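Local coordinates for EreC (PDB 6XCQ), which probably hydrolyses the ester bond of the macrolide ring of erythromycin and related antibiotics, and so confers resistance on Klebsiella pneumoniae, at residues A94-S108 / Q151-D165. The protein carries 1 engineered substitution. Numbering follows the deposited sequence.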
loop_
_atom_site.group_PDB
_atom_site.type_symbol
_atom_site.label_atom_id
_atom_site.label_comp_id
_atom_site.label_asym_id
_atom_site.label_seq_id
_atom_site.Cartn_x
_atom_site.Cartn_y
_atom_site.Cartn_z
ATOM N N ALA A 94 0.261 -14.675 1.874
ATOM C CA ALA A 94 -0.281 -13.464 2.465
ATOM C C ALA A 94 -0.275 -12.351 1.418
ATOM O O ALA A 94 0.534 -12.361 0.487
ATOM C CB ALA A 94 0.512 -13.047 3.715
ATOM N N ILE A 95 -1.190 -11.397 1.583
ATOM C CA ILE A 95 -1.284 -10.207 0.743
ATOM C C ILE A 95 -1.339 -8.988 1.650
ATOM O O ILE A 95 -2.164 -8.931 2.568
ATOM C CB ILE A 95 -2.528 -10.247 -0.160
ATOM C CG1 ILE A 95 -2.429 -11.423 -1.147
ATOM C CG2 ILE A 95 -2.684 -8.923 -0.917
ATOM C CD1 ILE A 95 -3.489 -11.403 -2.208
ATOM N N GLY A 96 -0.489 -8.006 1.386
ATOM C CA GLY A 96 -0.482 -6.763 2.141
ATOM C C GLY A 96 -1.069 -5.640 1.305
ATOM O O GLY A 96 -0.796 -5.545 0.108
ATOM N N LEU A 97 -1.866 -4.792 1.948
ATOM C CA LEU A 97 -2.553 -3.694 1.282
ATOM C C LEU A 97 -2.233 -2.372 1.962
ATOM O O LEU A 97 -1.937 -2.316 3.163
ATOM C CB LEU A 97 -4.079 -3.902 1.303
ATOM C CG LEU A 97 -4.603 -5.290 0.937
ATOM C CD1 LEU A 97 -6.058 -5.411 1.333
ATOM C CD2 LEU A 97 -4.449 -5.522 -0.563
ATOM N N GLU A 98 -2.355 -1.290 1.189
ATOM C CA GLU A 98 -2.303 0.067 1.730
ATOM C C GLU A 98 -3.609 0.401 2.462
ATOM O O GLU A 98 -4.411 1.239 2.046
ATOM C CB GLU A 98 -2.042 1.082 0.621
ATOM C CG GLU A 98 -0.720 0.926 -0.115
ATOM C CD GLU A 98 -0.534 2.025 -1.156
ATOM O OE1 GLU A 98 -0.670 1.761 -2.378
ATOM O OE2 GLU A 98 -0.263 3.171 -0.744
ATOM N N CYS A 99 -3.814 -0.264 3.593
ATOM C CA CYS A 99 -4.831 0.151 4.542
ATOM C C CYS A 99 -4.318 -0.213 5.928
ATOM O O CYS A 99 -3.314 -0.918 6.070
ATOM C CB CYS A 99 -6.180 -0.539 4.314
ATOM S SG CYS A 99 -6.091 -2.329 4.455
ATOM N N GLY A 100 -5.023 0.264 6.948
ATOM C CA GLY A 100 -4.631 -0.021 8.314
ATOM C C GLY A 100 -4.959 -1.443 8.723
ATOM O O GLY A 100 -5.710 -2.154 8.056
ATOM N N ALA A 101 -4.348 -1.859 9.843
ATOM C CA ALA A 101 -4.544 -3.208 10.373
ATOM C C ALA A 101 -6.009 -3.487 10.672
ATOM O O ALA A 101 -6.504 -4.587 10.421
ATOM C CB ALA A 101 -3.720 -3.398 11.654
ATOM N N ILE A 102 -6.712 -2.514 11.234
ATOM C CA ILE A 102 -8.114 -2.738 11.561
ATOM C C ILE A 102 -8.964 -2.746 10.292
ATOM O O ILE A 102 -9.880 -3.565 10.144
ATOM C CB ILE A 102 -8.588 -1.679 12.563
ATOM C CG1 ILE A 102 -7.840 -1.867 13.898
ATOM C CG2 ILE A 102 -10.091 -1.780 12.752
ATOM C CD1 ILE A 102 -8.081 -0.770 14.916
ATOM N N GLN A 103 -8.692 -1.827 9.365
ATOM C CA GLN A 103 -9.361 -1.885 8.070
ATOM C C GLN A 103 -9.190 -3.254 7.432
ATOM O O GLN A 103 -10.137 -3.817 6.875
ATOM C CB GLN A 103 -8.804 -0.797 7.146
ATOM C CG GLN A 103 -9.324 0.593 7.434
ATOM C CD GLN A 103 -8.716 1.637 6.514
ATOM O OE1 GLN A 103 -7.496 1.703 6.346
ATOM N NE2 GLN A 103 -9.569 2.456 5.906
ATOM N N ALA A 104 -7.991 -3.821 7.530
ATOM C CA ALA A 104 -7.752 -5.110 6.892
ATOM C C ALA A 104 -8.473 -6.248 7.605
ATOM O O ALA A 104 -8.849 -7.230 6.961
ATOM C CB ALA A 104 -6.248 -5.400 6.823
ATOM N N SER A 105 -8.642 -6.174 8.931
ATOM C CA SER A 105 -9.357 -7.254 9.615
ATOM C C SER A 105 -10.793 -7.352 9.116
ATOM O O SER A 105 -11.328 -8.455 8.955
ATOM C CB SER A 105 -9.322 -7.054 11.135
ATOM O OG SER A 105 -9.918 -5.821 11.485
ATOM N N ARG A 106 -11.415 -6.210 8.825
ATOM C CA ARG A 106 -12.754 -6.208 8.246
ATOM C C ARG A 106 -12.750 -6.804 6.846
ATOM O O ARG A 106 -13.676 -7.529 6.473
ATOM C CB ARG A 106 -13.305 -4.785 8.221
ATOM C CG ARG A 106 -13.361 -4.163 9.606
ATOM C CD ARG A 106 -14.009 -2.800 9.574
ATOM N NE ARG A 106 -14.108 -2.237 10.917
ATOM C CZ ARG A 106 -13.464 -1.148 11.327
ATOM N NH1 ARG A 106 -12.671 -0.477 10.495
ATOM N NH2 ARG A 106 -13.625 -0.725 12.576
ATOM N N LEU A 107 -11.719 -6.504 6.048
ATOM C CA LEU A 107 -11.612 -7.149 4.747
ATOM C C LEU A 107 -11.452 -8.660 4.897
ATOM O O LEU A 107 -11.994 -9.430 4.095
ATOM C CB LEU A 107 -10.459 -6.542 3.952
ATOM C CG LEU A 107 -10.583 -5.048 3.592
ATOM C CD1 LEU A 107 -9.336 -4.587 2.839
ATOM C CD2 LEU A 107 -11.850 -4.737 2.779
ATOM N N SER A 108 -10.727 -9.110 5.931
ATOM C CA SER A 108 -10.586 -10.545 6.152
ATOM C C SER A 108 -11.930 -11.184 6.465
ATOM O O SER A 108 -12.222 -12.291 5.991
ATOM C CB SER A 108 -9.614 -10.821 7.295
ATOM O OG SER A 108 -8.284 -10.602 6.890
ATOM N N GLN A 151 -3.616 -14.957 4.006
ATOM C CA GLN A 151 -3.708 -13.969 5.068
ATOM C C GLN A 151 -3.717 -12.567 4.459
ATOM O O GLN A 151 -2.833 -12.222 3.673
ATOM C CB GLN A 151 -2.525 -14.134 6.027
ATOM C CG GLN A 151 -2.561 -13.279 7.294
ATOM C CD GLN A 151 -1.343 -13.522 8.184
ATOM O OE1 GLN A 151 -0.615 -14.501 8.001
ATOM N NE2 GLN A 151 -1.114 -12.628 9.144
ATOM N N LEU A 152 -4.716 -11.768 4.815
ATOM C CA LEU A 152 -4.724 -10.348 4.480
ATOM C C LEU A 152 -4.081 -9.549 5.600
ATOM O O LEU A 152 -4.353 -9.784 6.783
ATOM C CB LEU A 152 -6.146 -9.846 4.277
ATOM C CG LEU A 152 -6.737 -9.758 2.890
ATOM C CD1 LEU A 152 -7.973 -8.914 2.996
ATOM C CD2 LEU A 152 -5.749 -9.131 1.931
ATOM N N VAL A 153 -3.258 -8.571 5.214
ATOM C CA VAL A 153 -2.491 -7.734 6.135
ATOM C C VAL A 153 -2.625 -6.281 5.692
ATOM O O VAL A 153 -2.409 -5.973 4.518
ATOM C CB VAL A 153 -1.003 -8.143 6.154
ATOM C CG1 VAL A 153 -0.198 -7.226 7.075
ATOM C CG2 VAL A 153 -0.845 -9.616 6.559
ATOM N N GLY A 154 -2.971 -5.389 6.620
ATOM C CA GLY A 154 -2.911 -3.976 6.322
ATOM C C GLY A 154 -1.534 -3.501 6.725
ATOM O O GLY A 154 -1.170 -3.595 7.902
ATOM N N ILE A 155 -0.720 -3.048 5.771
ATOM C CA ILE A 155 0.639 -2.650 6.102
ATOM C C ILE A 155 0.750 -1.157 6.346
ATOM O O ILE A 155 1.856 -0.653 6.582
ATOM C CB ILE A 155 1.641 -3.080 5.009
ATOM C CG1 ILE A 155 1.379 -2.314 3.720
ATOM C CG2 ILE A 155 1.594 -4.587 4.774
ATOM C CD1 ILE A 155 2.436 -2.521 2.658
ATOM N N ASP A 156 -0.359 -0.434 6.303
ATOM C CA ASP A 156 -0.359 1.020 6.255
ATOM C C ASP A 156 -0.930 1.595 7.541
ATOM O O ASP A 156 -1.452 0.879 8.393
ATOM C CB ASP A 156 -1.202 1.507 5.072
ATOM C CG ASP A 156 -0.768 2.866 4.533
ATOM O OD1 ASP A 156 0.044 3.573 5.176
ATOM O OD2 ASP A 156 -1.263 3.219 3.442
ATOM N N LEU A 157 -0.857 2.918 7.645
ATOM C CA LEU A 157 -1.760 3.673 8.509
ATOM C C LEU A 157 -3.191 3.465 8.031
ATOM O O LEU A 157 -3.391 3.003 6.898
ATOM C CB LEU A 157 -1.400 5.155 8.466
ATOM C CG LEU A 157 0.078 5.427 8.719
ATOM C CD1 LEU A 157 0.407 6.866 8.390
ATOM C CD2 LEU A 157 0.407 5.106 10.179
ATOM N N PRO A 158 -4.212 3.795 8.829
ATOM C CA PRO A 158 -5.558 3.890 8.253
ATOM C C PRO A 158 -5.513 4.800 7.035
ATOM O O PRO A 158 -5.033 5.939 7.123
ATOM C CB PRO A 158 -6.399 4.475 9.402
ATOM C CG PRO A 158 -5.418 5.105 10.307
ATOM C CD PRO A 158 -4.212 4.205 10.244
ATOM N N ASN A 159 -5.948 4.301 5.874
ATOM C CA ASN A 159 -5.800 5.140 4.685
ATOM C C ASN A 159 -6.735 6.347 4.715
ATOM O O ASN A 159 -6.710 7.171 3.791
ATOM C CB ASN A 159 -5.978 4.310 3.407
ATOM C CG ASN A 159 -7.307 3.590 3.332
ATOM O OD1 ASN A 159 -8.325 4.070 3.817
ATOM N ND2 ASN A 159 -7.304 2.430 2.680
ATOM N N THR A 160 -7.532 6.469 5.774
ATOM C CA THR A 160 -8.292 7.670 6.098
ATOM C C THR A 160 -7.506 8.657 6.942
ATOM O O THR A 160 -7.952 9.801 7.089
ATOM C CB THR A 160 -9.555 7.299 6.881
ATOM O OG1 THR A 160 -9.162 6.552 8.037
ATOM C CG2 THR A 160 -10.509 6.459 6.037
ATOM N N LEU A 161 -6.367 8.228 7.517
ATOM C CA LEU A 161 -5.662 8.957 8.585
ATOM C C LEU A 161 -6.611 9.330 9.729
ATOM O O LEU A 161 -6.403 10.305 10.446
ATOM C CB LEU A 161 -4.922 10.197 8.054
ATOM C CG LEU A 161 -3.896 9.923 6.940
ATOM C CD1 LEU A 161 -3.126 11.197 6.518
ATOM C CD2 LEU A 161 -2.921 8.823 7.354
ATOM N N ASN A 162 -7.648 8.525 9.942
ATOM C CA ASN A 162 -8.528 8.738 11.081
ATOM C C ASN A 162 -8.095 7.791 12.194
ATOM O O ASN A 162 -8.216 6.568 12.027
ATOM C CB ASN A 162 -9.980 8.476 10.689
ATOM C CG ASN A 162 -10.946 8.600 11.862
ATOM O OD1 ASN A 162 -10.546 8.792 13.020
ATOM N ND2 ASN A 162 -12.235 8.490 11.560
ATOM N N PRO A 163 -7.594 8.292 13.326
ATOM C CA PRO A 163 -7.092 7.403 14.392
ATOM C C PRO A 163 -8.161 6.778 15.273
ATOM O O PRO A 163 -7.807 6.081 16.236
ATOM C CB PRO A 163 -6.208 8.341 15.224
ATOM C CG PRO A 163 -6.885 9.672 15.099
ATOM C CD PRO A 163 -7.413 9.715 13.659
ATOM N N ARG A 164 -9.446 6.991 14.976
ATOM C CA ARG A 164 -10.506 6.536 15.868
ATOM C C ARG A 164 -10.429 5.034 16.132
ATOM O O ARG A 164 -10.446 4.605 17.289
ATOM C CB ARG A 164 -11.876 6.896 15.297
ATOM C CG ARG A 164 -13.010 6.587 16.276
ATOM C CD ARG A 164 -14.352 6.433 15.578
ATOM N NE ARG A 164 -14.393 5.275 14.683
ATOM C CZ ARG A 164 -14.521 5.360 13.363
ATOM N NH1 ARG A 164 -14.552 4.259 12.622
ATOM N NH2 ARG A 164 -14.615 6.548 12.782
ATOM N N ASP A 165 -10.391 4.215 15.070
ATOM C CA ASP A 165 -10.351 2.762 15.247
ATOM C C ASP A 165 -9.159 2.359 16.107
ATOM O O ASP A 165 -9.280 1.518 17.002
ATOM C CB ASP A 165 -10.255 2.029 13.899
ATOM C CG ASP A 165 -11.557 2.030 13.088
ATOM O OD1 ASP A 165 -12.646 2.360 13.608
ATOM O OD2 ASP A 165 -11.461 1.685 11.891
HETATM O O HOH W 1 -2.810 0.949 11.007
HETATM O O HOH W 2 -6.434 -9.034 8.562
HETATM O O HOH W 3 -6.594 -12.644 6.361
#
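Ile95 N donates to Gln151 O, the first of four backbone hydrogen bonds that run on through Val153 N to Ile95 O and Leu97 N to Val153 O, ending at Ile155 N to Leu97 O. This is a beta-alpha-beta unit at the edge of the mixed sheet, its parallel strands joined through helices 101-112 and 126-146: strand 151-154 is outermost within the chain, its axis 23° from that of strand 94-97, and the axis of helix 101-108 passes 6.4 Å from that of strand 151-154, running nearly antiparallel to it. The tight part lies where that helix starts. Ala104 CB presses to 3.3 Å from Gly154 N, and Cys99 O lies 3.1 Å from Gly154 CA. Leu152 forks between helix and strand: CD1 meets Leu107 CB at 3.6 Å, while CD2 rests against Leu97 CD1. Beyond the strands, Gln103 and Asn159 interlock, their amide planes 68° apart. Gln103 OE1 takes Gly100 N, the N-cap residue, on an in-plane lone pair, and accepts Asn159 N as well; its NE2 reaches Asn159 OD1 (2.9 Å) from above that carbonyl plane. With CG wedged between backbone N and carbonyl carbon (chi1 57°), Asn159 can also send ND2 to Glu98 O, and ND2 has a further partner in Thr128. Glu98 OE2 and Asp156 OD2, 4.3 Å apart, share Arg281, which probably offsets their like charge. The wetter side is looser: two waters bridge Ser108 OG to Leu152, one at N and one at O. At the salt-bridge end, Ile102 CG2 lies 3.4 Å above the guanidinium plane of Arg106, whose extended chain carries NH1 to Asp165 OD2 at 2.8 Å, in the guanidinium plane but from above the carboxylate plane.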